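Local coordinates for Lmo0181 protein (Listeria monocytogenes serovar 1/2a, PDB 5F7V) that binds the cyclic glucan cycloalternan as the substrate-binding lipoprotein of what is probably an ABC sugar importer, at residues D30-E35 with N317-P322; G122-F127 with F303-E308. All coordinates share one frame; numbering follows the deposited sequence.

Contact 1: D30-E35 with N317-P322; sequences DEMVKE and NNWELP. With GLC (alpha-D-glucopyranose), chain B.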
ATOM      1  N   ASP A  30      -1.380 -20.093   1.449  1.00 12.53           N
ATOM      2  CA  ASP A  30      -1.735 -21.507   1.635  1.00 13.38           C
ATOM      3  C   ASP A  30      -0.725 -22.241   2.532  1.00 12.85           C
ATOM      4  O   ASP A  30      -1.133 -23.027   3.401  1.00 12.13           O
ATOM      5  CB  ASP A  30      -1.903 -22.235   0.308  1.00 15.93           C
ATOM      6  CG  ASP A  30      -3.104 -21.750  -0.532  1.00 17.19           C
ATOM      7  OD1 ASP A  30      -3.914 -20.967  -0.009  1.00 18.72           O
ATOM      8  OD2 ASP A  30      -3.247 -22.147  -1.714  1.00 20.78           O
ATOM      9  N   GLU A  31       0.563 -21.976   2.349  1.00 12.69           N
ATOM     10  CA  GLU A  31       1.582 -22.577   3.190  1.00 12.86           C
ATOM     11  C   GLU A  31       1.466 -22.093   4.628  1.00 11.31           C
ATOM     12  O   GLU A  31       1.593 -22.898   5.535  1.00 10.99           O
ATOM     13  CB  GLU A  31       2.968 -22.268   2.651  1.00 14.30           C
ATOM     14  CG  GLU A  31       3.998 -23.208   3.231  1.00 15.79           C
ATOM     15  CD  GLU A  31       5.399 -22.940   2.727  1.00 17.77           C
ATOM     16  OE1 GLU A  31       5.578 -22.143   1.772  1.00 19.02           O
ATOM     17  OE2 GLU A  31       6.291 -23.579   3.340  1.00 19.36           O
ATOM     18  N   MET A  32       1.181 -20.811   4.848  1.00 10.19           N
ATOM     19  CA  MET A  32       0.943 -20.337   6.206  1.00  9.26           C
ATOM     20  C   MET A  32      -0.249 -21.028   6.872  1.00  8.67           C
ATOM     21  O   MET A  32      -0.150 -21.426   8.024  1.00  8.29           O
ATOM     22  CB  MET A  32       0.713 -18.841   6.198  1.00  8.78           C
ATOM     23  CG  MET A  32       1.960 -18.066   5.819  1.00  9.36           C
ATOM     24  SD  MET A  32       1.577 -16.314   5.816  1.00  8.84           S
ATOM     25  CE  MET A  32       3.094 -15.625   5.182  1.00  9.95           C
ATOM     26  N   VAL A  33      -1.335 -21.199   6.129  1.00  8.55           N
ATOM     27  CA  VAL A  33      -2.514 -21.889   6.675  1.00  8.38           C
ATOM     28  C   VAL A  33      -2.163 -23.343   7.030  1.00  8.79           C
ATOM     29  O   VAL A  33      -2.548 -23.822   8.114  1.00  8.65           O
ATOM     30  CB  VAL A  33      -3.745 -21.777   5.746  1.00  8.61           C
ATOM     31  CG1 VAL A  33      -4.894 -22.689   6.155  1.00  8.92           C
ATOM     32  CG2 VAL A  33      -4.165 -20.309   5.685  1.00  8.10           C
ATOM     33  N   LYS A  34      -1.454 -24.038   6.152  1.00  9.51           N
ATOM     34  CA  LYS A  34      -1.037 -25.401   6.431  1.00 10.25           C
ATOM     35  C   LYS A  34      -0.212 -25.482   7.717  1.00  9.89           C
ATOM     36  O   LYS A  34      -0.378 -26.395   8.516  1.00  9.87           O
ATOM     37  CB  LYS A  34      -0.232 -25.955   5.256  1.00 11.68           C
ATOM     38  CG  LYS A  34       0.428 -27.326   5.440  1.00 13.17           C
ATOM     39  CD  LYS A  34       1.337 -27.774   4.306  1.00 15.04           C
ATOM     40  CE  LYS A  34       2.598 -26.916   4.158  1.00 15.77           C
ATOM     41  NZ  LYS A  34       3.393 -27.398   3.023  1.00 17.96           N
ATOM     42  N   GLU A  35       0.733 -24.567   7.867  1.00  9.56           N
ATOM     43  CA  GLU A  35       1.592 -24.556   9.055  1.00  9.77           C
ATOM     44  C   GLU A  35       0.786 -24.216  10.329  1.00  8.93           C
ATOM     45  O   GLU A  35       0.950 -24.846  11.375  1.00  9.19           O
ATOM     46  CB  GLU A  35       2.761 -23.592   8.854  1.00 10.30           C
ATOM     47  CG  GLU A  35       3.721 -24.096   7.786  1.00 11.50           C
ATOM     48  CD  GLU A  35       4.476 -25.340   8.170  1.00 12.75           C
ATOM     49  OE1 GLU A  35       4.784 -25.497   9.364  1.00 12.92           O
ATOM     50  OE2 GLU A  35       4.836 -26.168   7.289  1.00 14.10           O
ATOM     51  N   ASN A 317       8.807 -15.716  -0.106  1.00 11.24           N
ATOM     52  CA  ASN A 317       7.928 -15.352  -1.209  1.00 11.33           C
ATOM     53  C   ASN A 317       7.914 -13.869  -1.576  1.00 10.39           C
ATOM     54  O   ASN A 317       7.104 -13.478  -2.425  1.00 10.56           O
ATOM     55  CB  ASN A 317       6.522 -15.882  -0.890  1.00 11.44           C
ATOM     56  CG  ASN A 317       6.472 -17.390  -1.010  1.00 12.83           C
ATOM     57  OD1 ASN A 317       6.469 -17.940  -2.125  1.00 14.85           O
ATOM     58  ND2 ASN A 317       6.561 -18.082   0.110  1.00 12.83           N
ATOM     59  N   ASN A 318       8.784 -13.062  -0.965  1.00  9.64           N
ATOM     60  CA  ASN A 318       8.850 -11.618  -1.195  1.00  9.11           C
ATOM     61  C   ASN A 318       7.525 -10.934  -0.918  1.00  8.30           C
ATOM     62  O   ASN A 318       7.245  -9.902  -1.527  1.00  8.24           O
ATOM     63  CB  ASN A 318       9.284 -11.297  -2.622  1.00  9.76           C
ATOM     64  CG  ASN A 318      10.661 -11.820  -2.946  1.00 10.49           C
ATOM     65  OD1 ASN A 318      11.638 -11.448  -2.300  1.00 10.38           O
ATOM     66  ND2 ASN A 318      10.750 -12.662  -3.967  1.00 11.46           N
ATOM     67  N   TRP A 319       6.714 -11.491  -0.019  1.00  7.74           N
ATOM     68  CA  TRP A 319       5.332 -11.032   0.167  1.00  7.33           C
ATOM     69  C   TRP A 319       5.286  -9.899   1.170  1.00  6.61           C
ATOM     70  O   TRP A 319       4.989 -10.078   2.336  1.00  6.18           O
ATOM     71  CB  TRP A 319       4.437 -12.213   0.511  1.00  7.51           C
ATOM     72  CG  TRP A 319       3.012 -11.821   0.732  1.00  7.47           C
ATOM     73  CD1 TRP A 319       2.370 -10.700   0.285  1.00  7.68           C
ATOM     74  CD2 TRP A 319       2.062 -12.558   1.502  1.00  7.36           C
ATOM     75  NE1 TRP A 319       1.077 -10.725   0.721  1.00  7.50           N
ATOM     76  CE2 TRP A 319       0.855 -11.844   1.481  1.00  7.30           C
ATOM     77  CE3 TRP A 319       2.116 -13.764   2.210  1.00  7.60           C
ATOM     78  CZ2 TRP A 319      -0.278 -12.295   2.170  1.00  7.21           C
ATOM     79  CZ3 TRP A 319       0.974 -14.201   2.867  1.00  7.64           C
ATOM     80  CH2 TRP A 319      -0.202 -13.469   2.841  1.00  7.31           C
ATOM     81  N   GLU A 320       5.631  -8.709   0.694  1.00  6.54           N
ATOM     82  CA  GLU A 320       5.794  -7.526   1.560  1.00  6.31           C
ATOM     83  C   GLU A 320       6.864  -7.862   2.597  1.00  6.38           C
ATOM     84  O   GLU A 320       7.790  -8.600   2.277  1.00  7.44           O
ATOM     85  CB  GLU A 320       4.481  -7.039   2.146  1.00  5.84           C
ATOM     86  CG  GLU A 320       3.478  -6.699   1.038  1.00  6.06           C
ATOM     87  CD  GLU A 320       2.243  -5.976   1.501  1.00  5.91           C
ATOM     88  OE1 GLU A 320       2.055  -5.778   2.748  1.00  5.48           O
ATOM     89  OE2 GLU A 320       1.454  -5.644   0.588  1.00  6.31           O
ATOM     90  N   LEU A 321       6.792  -7.327   3.808  1.00  6.04           N
ATOM     91  CA  LEU A 321       7.726  -7.603   4.895  1.00  6.19           C
ATOM     92  C   LEU A 321       6.932  -8.072   6.085  1.00  5.90           C
ATOM     93  O   LEU A 321       5.862  -7.564   6.351  1.00  5.54           O
ATOM     94  CB  LEU A 321       8.545  -6.339   5.222  1.00  6.54           C
ATOM     95  CG  LEU A 321       9.524  -5.860   4.143  1.00  7.04           C
ATOM     96  CD1 LEU A 321      10.055  -4.488   4.523  1.00  7.41           C
ATOM     97  CD2 LEU A 321      10.646  -6.844   3.939  1.00  7.52           C
ATOM     98  N   PRO A 322       7.466  -9.042   6.828  1.00  6.05           N
ATOM     99  CA  PRO A 322       6.850  -9.468   8.082  1.00  6.07           C
ATOM    100  C   PRO A 322       6.971  -8.393   9.145  1.00  6.53           C
ATOM    101  O   PRO A 322       7.799  -7.504   9.073  1.00  6.79           O
ATOM    102  CB  PRO A 322       7.638 -10.716   8.437  1.00  6.43           C
ATOM    103  CG  PRO A 322       9.007 -10.396   7.917  1.00  6.81           C
ATOM    104  CD  PRO A 322       8.806  -9.632   6.647  1.00  6.55           C
TER
HETATM  105  C1  GLC B   4      -0.935  -2.748  -0.780  1.00  2.56           C
HETATM  106  C2  GLC B   4      -0.757  -2.939   0.709  1.00  2.43           C
HETATM  107  C3  GLC B   4      -1.881  -2.252   1.463  1.00  2.38           C
HETATM  108  C4  GLC B   4      -2.022  -0.802   1.014  1.00  2.28           C
HETATM  109  C5  GLC B   4      -2.217  -0.737  -0.496  1.00  2.35           C
HETATM  110  C6  GLC B   4      -2.242   0.689  -1.030  1.00  2.35           C
HETATM  111  O2  GLC B   4      -0.726  -4.343   0.990  1.00  2.46           O
HETATM  112  O3  GLC B   4      -1.551  -2.285   2.849  1.00  2.35           O
HETATM  113  O4  GLC B   4      -3.204  -0.272   1.621  1.00  2.40           O
HETATM  114  O5  GLC B   4      -1.094  -1.380  -1.137  1.00  2.36           O
HETATM  115  O6  GLC B   4      -2.242   0.531  -2.468  1.00  2.41           O
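Helix 27-39, carrying Met32, lies well apart from the turn at 317-322 that carries Trp319, the closest pair of CA atoms being Glu31 and Asn317 at 10.6 Å, and side chains bridge the gap. Met32 does most of this: with chi2 at 179° and chi3 at -174° its chain runs straight out from the helix and sets its methyl CE 3.4 Å from Trp319 CZ3. SD follows, 3.7 Å from the same carbon and 5.0 Å from the centroid of the six-membered ring, an oblique Met-aromatic contact at the benzo end of the indole. On the other side of the pair, chi1 of 179° swings the indole away from the backbone N of Trp319, and Arg314 adds a cation-pi contact to the ring. Trp319 comes just after a Schellman motif, in which Asn318 takes positive phi and closes helix 308-316, and is itself the centre of an inverse gamma turn. Beside this pair the polar approach is loose: Glu31 OE1 and Asn317 ND2 are 4.5 Å apart, and ND2 bonds instead to Ile313 O, and OD1 to Lys27 NZ. One residue on, Glu320 extends toward the glycan, where OE2 accepts a hydrogen bond of 2.6 Å from glucose O2. The chemistry thus divides: sulfur-aromatic and cation-pi packing round the indole, and a carboxylate facing the sugar.

Contact 2: G122-F127 with F303-E308; sequences GMVESF and FMSANE
Ser305 fits its side chain against the strand at Met123 and Val124, CB lying 4.0 Å from Met123 CB and OG set against the Val124 carbonyl oxygen. The hydroxyl donates to Val124 O over 2.7 Å, in the carbonyl plane and on a lone pair, with a C=O...OG angle of 145°. Rotation about chi1 (-178°) carries OG away from the backbone N of Ser305 and lets it reach the strand. The same carbonyl oxygen also receives a CA-H...O contact from Ser305 CA at 3.1 Å, so two groups of one residue converge on it. A water accepts from Val124 N at 3.0 Å and donates back to Ser305 OG, which joins both polar groups of Val124 to a single hydroxyl. The backbones come very near each other here, Glu125 and Ser305 having CA atoms 4.5 Å apart. This is the packing of the C-terminal end of helix 294-306 on strand 119-135, in a domain of the periplasmic-binding-protein fold; Glu125 and Ser126 together face Asn283 of the antiparallel neighbour 278-287 as a classic beta bulge. At the bulge, Glu125 and Met304 lie side by side and point the same way. Met304, bent at chi2 and chi3, brings its methyl CE to 3.6 Å from Glu125 OE2, and the side chain also touches Leu29 and Met32 of helix 27-39. Arg314 pairs with OE2 in a salt bridge, which probably eases the approach of the other oxygen, OE1, to the carboxylate of Glu73. Toward the start of the strand, the side chain of Met123 turns onto Phe298, Ala301 and Ser302 of the helix.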
ATOM      1  N   GLY A 122      -6.295  -4.862  16.082  1.00  7.59           N
ATOM      2  CA  GLY A 122      -5.851  -5.729  14.982  1.00  7.29           C
ATOM      3  C   GLY A 122      -4.461  -6.200  15.309  1.00  7.05           C
ATOM      4  O   GLY A 122      -3.773  -5.548  16.073  1.00  7.09           O
ATOM      5  N   MET A 123      -4.076  -7.334  14.748  1.00  7.08           N
ATOM      6  CA  MET A 123      -2.697  -7.828  14.806  1.00  7.08           C
ATOM      7  C   MET A 123      -2.018  -7.570  13.477  1.00  6.50           C
ATOM      8  O   MET A 123      -2.486  -7.957  12.426  1.00  6.31           O
ATOM      9  CB  MET A 123      -2.706  -9.319  15.115  1.00  7.91           C
ATOM     10  CG  MET A 123      -3.322  -9.641  16.459  1.00  8.67           C
ATOM     11  SD  MET A 123      -2.347  -9.101  17.893  1.00  9.74           S
ATOM     12  CE  MET A 123      -1.254 -10.484  18.138  1.00 10.21           C
ATOM     13  N   VAL A 124      -0.863  -6.915  13.565  1.00  6.18           N
ATOM     14  CA  VAL A 124      -0.170  -6.528  12.346  1.00  5.84           C
ATOM     15  C   VAL A 124       0.375  -7.738  11.624  1.00  5.82           C
ATOM     16  O   VAL A 124       1.028  -8.598  12.212  1.00  6.26           O
ATOM     17  CB  VAL A 124       0.944  -5.500  12.614  1.00  5.84           C
ATOM     18  CG1 VAL A 124       1.980  -6.006  13.610  1.00  6.22           C
ATOM     19  CG2 VAL A 124       1.581  -5.105  11.299  1.00  5.59           C
ATOM     20  N   GLU A 125       0.089  -7.813  10.340  1.00  5.50           N
ATOM     21  CA  GLU A 125       0.422  -8.953   9.488  1.00  5.64           C
ATOM     22  C   GLU A 125       1.618  -8.679   8.593  1.00  5.36           C
ATOM     23  O   GLU A 125       2.458  -9.563   8.368  1.00  5.64           O
ATOM     24  CB  GLU A 125      -0.820  -9.273   8.634  1.00  5.87           C
ATOM     25  CG  GLU A 125      -0.604 -10.357   7.634  1.00  6.31           C
ATOM     26  CD  GLU A 125      -1.573 -10.330   6.487  1.00  6.45           C
ATOM     27  OE1 GLU A 125      -2.407  -9.342   6.446  1.00  6.48           O
ATOM     28  OE2 GLU A 125      -1.494 -11.244   5.673  1.00  7.11           O
ATOM     29  N   SER A 126       1.707  -7.480   8.053  1.00  4.95           N
ATOM     30  CA  SER A 126       2.794  -7.145   7.146  1.00  4.77           C
ATOM     31  C   SER A 126       2.917  -5.639   7.039  1.00  4.43           C
ATOM     32  O   SER A 126       2.022  -4.887   7.415  1.00  4.35           O
ATOM     33  CB  SER A 126       2.587  -7.743   5.762  1.00  4.79           C
ATOM     34  OG  SER A 126       1.506  -7.152   5.069  1.00  4.79           O
ATOM     35  N   PHE A 127       4.048  -5.167   6.515  1.00  4.33           N
ATOM     36  CA  PHE A 127       4.179  -3.768   6.140  1.00  4.10           C
ATOM     37  C   PHE A 127       4.919  -3.661   4.814  1.00  3.97           C
ATOM     38  O   PHE A 127       5.569  -4.623   4.351  1.00  4.10           O
ATOM     39  CB  PHE A 127       4.743  -2.911   7.282  1.00  4.26           C
ATOM     40  CG  PHE A 127       6.211  -3.098   7.535  1.00  4.70           C
ATOM     41  CD1 PHE A 127       6.651  -4.097   8.399  1.00  5.18           C
ATOM     42  CD2 PHE A 127       7.169  -2.299   6.929  1.00  4.88           C
ATOM     43  CE1 PHE A 127       7.987  -4.314   8.659  1.00  5.75           C
ATOM     44  CE2 PHE A 127       8.508  -2.516   7.185  1.00  5.40           C
ATOM     45  CZ  PHE A 127       8.898  -3.505   8.050  1.00  5.78           C
ATOM     46  N   PHE A 303      -0.655 -15.816  14.980  1.00  6.33           N
ATOM     47  CA  PHE A 303       0.239 -16.604  14.130  1.00  6.56           C
ATOM     48  C   PHE A 303       0.716 -15.790  12.925  1.00  6.10           C
ATOM     49  O   PHE A 303       1.900 -15.703  12.609  1.00  6.26           O
ATOM     50  CB  PHE A 303      -0.484 -17.905  13.684  1.00  6.91           C
ATOM     51  CG  PHE A 303       0.263 -18.723  12.669  1.00  7.29           C
ATOM     52  CD1 PHE A 303       0.108 -18.474  11.312  1.00  7.03           C
ATOM     53  CD2 PHE A 303       1.106 -19.756  13.065  1.00  8.21           C
ATOM     54  CE1 PHE A 303       0.806 -19.233  10.371  1.00  7.58           C
ATOM     55  CE2 PHE A 303       1.781 -20.511  12.103  1.00  8.74           C
ATOM     56  CZ  PHE A 303       1.623 -20.251  10.760  1.00  8.41           C
ATOM     57  N   MET A 304      -0.214 -15.190  12.217  1.00  5.66           N
ATOM     58  CA  MET A 304       0.114 -14.434  11.026  1.00  5.56           C
ATOM     59  C   MET A 304       0.981 -13.263  11.434  1.00  5.54           C
ATOM     60  O   MET A 304       1.861 -12.891  10.665  1.00  5.96           O
ATOM     61  CB  MET A 304      -1.158 -13.953  10.339  1.00  5.26           C
ATOM     62  CG  MET A 304      -1.926 -15.051   9.660  1.00  5.59           C
ATOM     63  SD  MET A 304      -1.129 -15.778   8.239  1.00  6.14           S
ATOM     64  CE  MET A 304      -1.544 -14.565   6.958  1.00  5.88           C
ATOM     65  N   SER A 305       0.826 -12.695  12.621  1.00  5.60           N
ATOM     66  CA  SER A 305       1.573 -11.528  13.023  1.00  5.80           C
ATOM     67  C   SER A 305       3.025 -11.849  13.362  1.00  6.32           C
ATOM     68  O   SER A 305       3.960 -11.161  12.899  1.00  6.52           O
ATOM     69  CB  SER A 305       0.883 -10.881  14.231  1.00  6.02           C
ATOM     70  OG  SER A 305       1.560  -9.708  14.613  1.00  6.40           O
ATOM     71  N   ALA A 306       3.202 -12.898  14.153  1.00  6.84           N
ATOM     72  CA  ALA A 306       4.452 -13.103  14.874  1.00  7.69           C
ATOM     73  C   ALA A 306       5.041 -14.494  14.774  1.00  8.34           C
ATOM     74  O   ALA A 306       6.171 -14.688  15.210  1.00  9.09           O
ATOM     75  CB  ALA A 306       4.267 -12.689  16.332  1.00  8.29           C
ATOM     76  N   ASN A 307       4.354 -15.476  14.210  1.00  8.35           N
ATOM     77  CA  ASN A 307       4.958 -16.805  14.118  1.00  9.41           C
ATOM     78  C   ASN A 307       6.166 -16.804  13.178  1.00 10.00           C
ATOM     79  O   ASN A 307       6.097 -16.272  12.077  1.00  9.35           O
ATOM     80  CB  ASN A 307       3.877 -17.787  13.666  1.00  9.44           C
ATOM     81  CG  ASN A 307       4.417 -19.180  13.560  1.00 10.52           C
ATOM     82  OD1 ASN A 307       5.044 -19.541  12.551  1.00 11.20           O
ATOM     83  ND2 ASN A 307       4.157 -19.973  14.580  1.00 11.27           N
ATOM     84  N   GLU A 308       7.263 -17.417  13.606  1.00 11.64           N
ATOM     85  CA  GLU A 308       8.515 -17.372  12.831  1.00 12.98           C
ATOM     86  C   GLU A 308       8.433 -18.157  11.534  1.00 12.43           C
ATOM     87  O   GLU A 308       9.004 -17.762  10.524  1.00 11.84           O
ATOM     88  CB  GLU A 308       9.668 -17.877  13.666  1.00 16.04           C
ATOM     89  CG  GLU A 308      10.124 -16.877  14.709  1.00 18.19           C
ATOM     90  CD  GLU A 308      11.623 -16.996  14.962  1.00 21.60           C
ATOM     91  OE1 GLU A 308      12.043 -17.286  16.091  1.00 25.68           O
ATOM     92  OE2 GLU A 308      12.413 -16.820  14.010  1.00 24.89           O
TER
HETATM   93  O   HOH W   1       0.376  -7.762  16.163  1.00  9.35           O
HETATM   94  O   HOH W   2       4.190 -10.633  10.053  1.00  5.91           O

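In the fold
Contacts 1 and 2 have centres 10 Å apart, on the same side of the chain's centre. Along the chain, 30-35 comes first and 317-322 last, so both segments of contact 2 fall between them. Strands 119-135 and 321-322 are antiparallel neighbours in one sheet, joined where Leu321 O meets Phe127 N at 3.0 Å, a probable hydrogen bond; Glu320 OE1 and Ser126 OG add another at 2.8 Å. Arg314 serves both Trp319 and Glu125. Helices 27-39 and 294-306 pack on each other, with Phe303 meeting Phe36 edge to face, and strand 119-135 and residues 319-320 carry the packing on to the cycloalternan pocket.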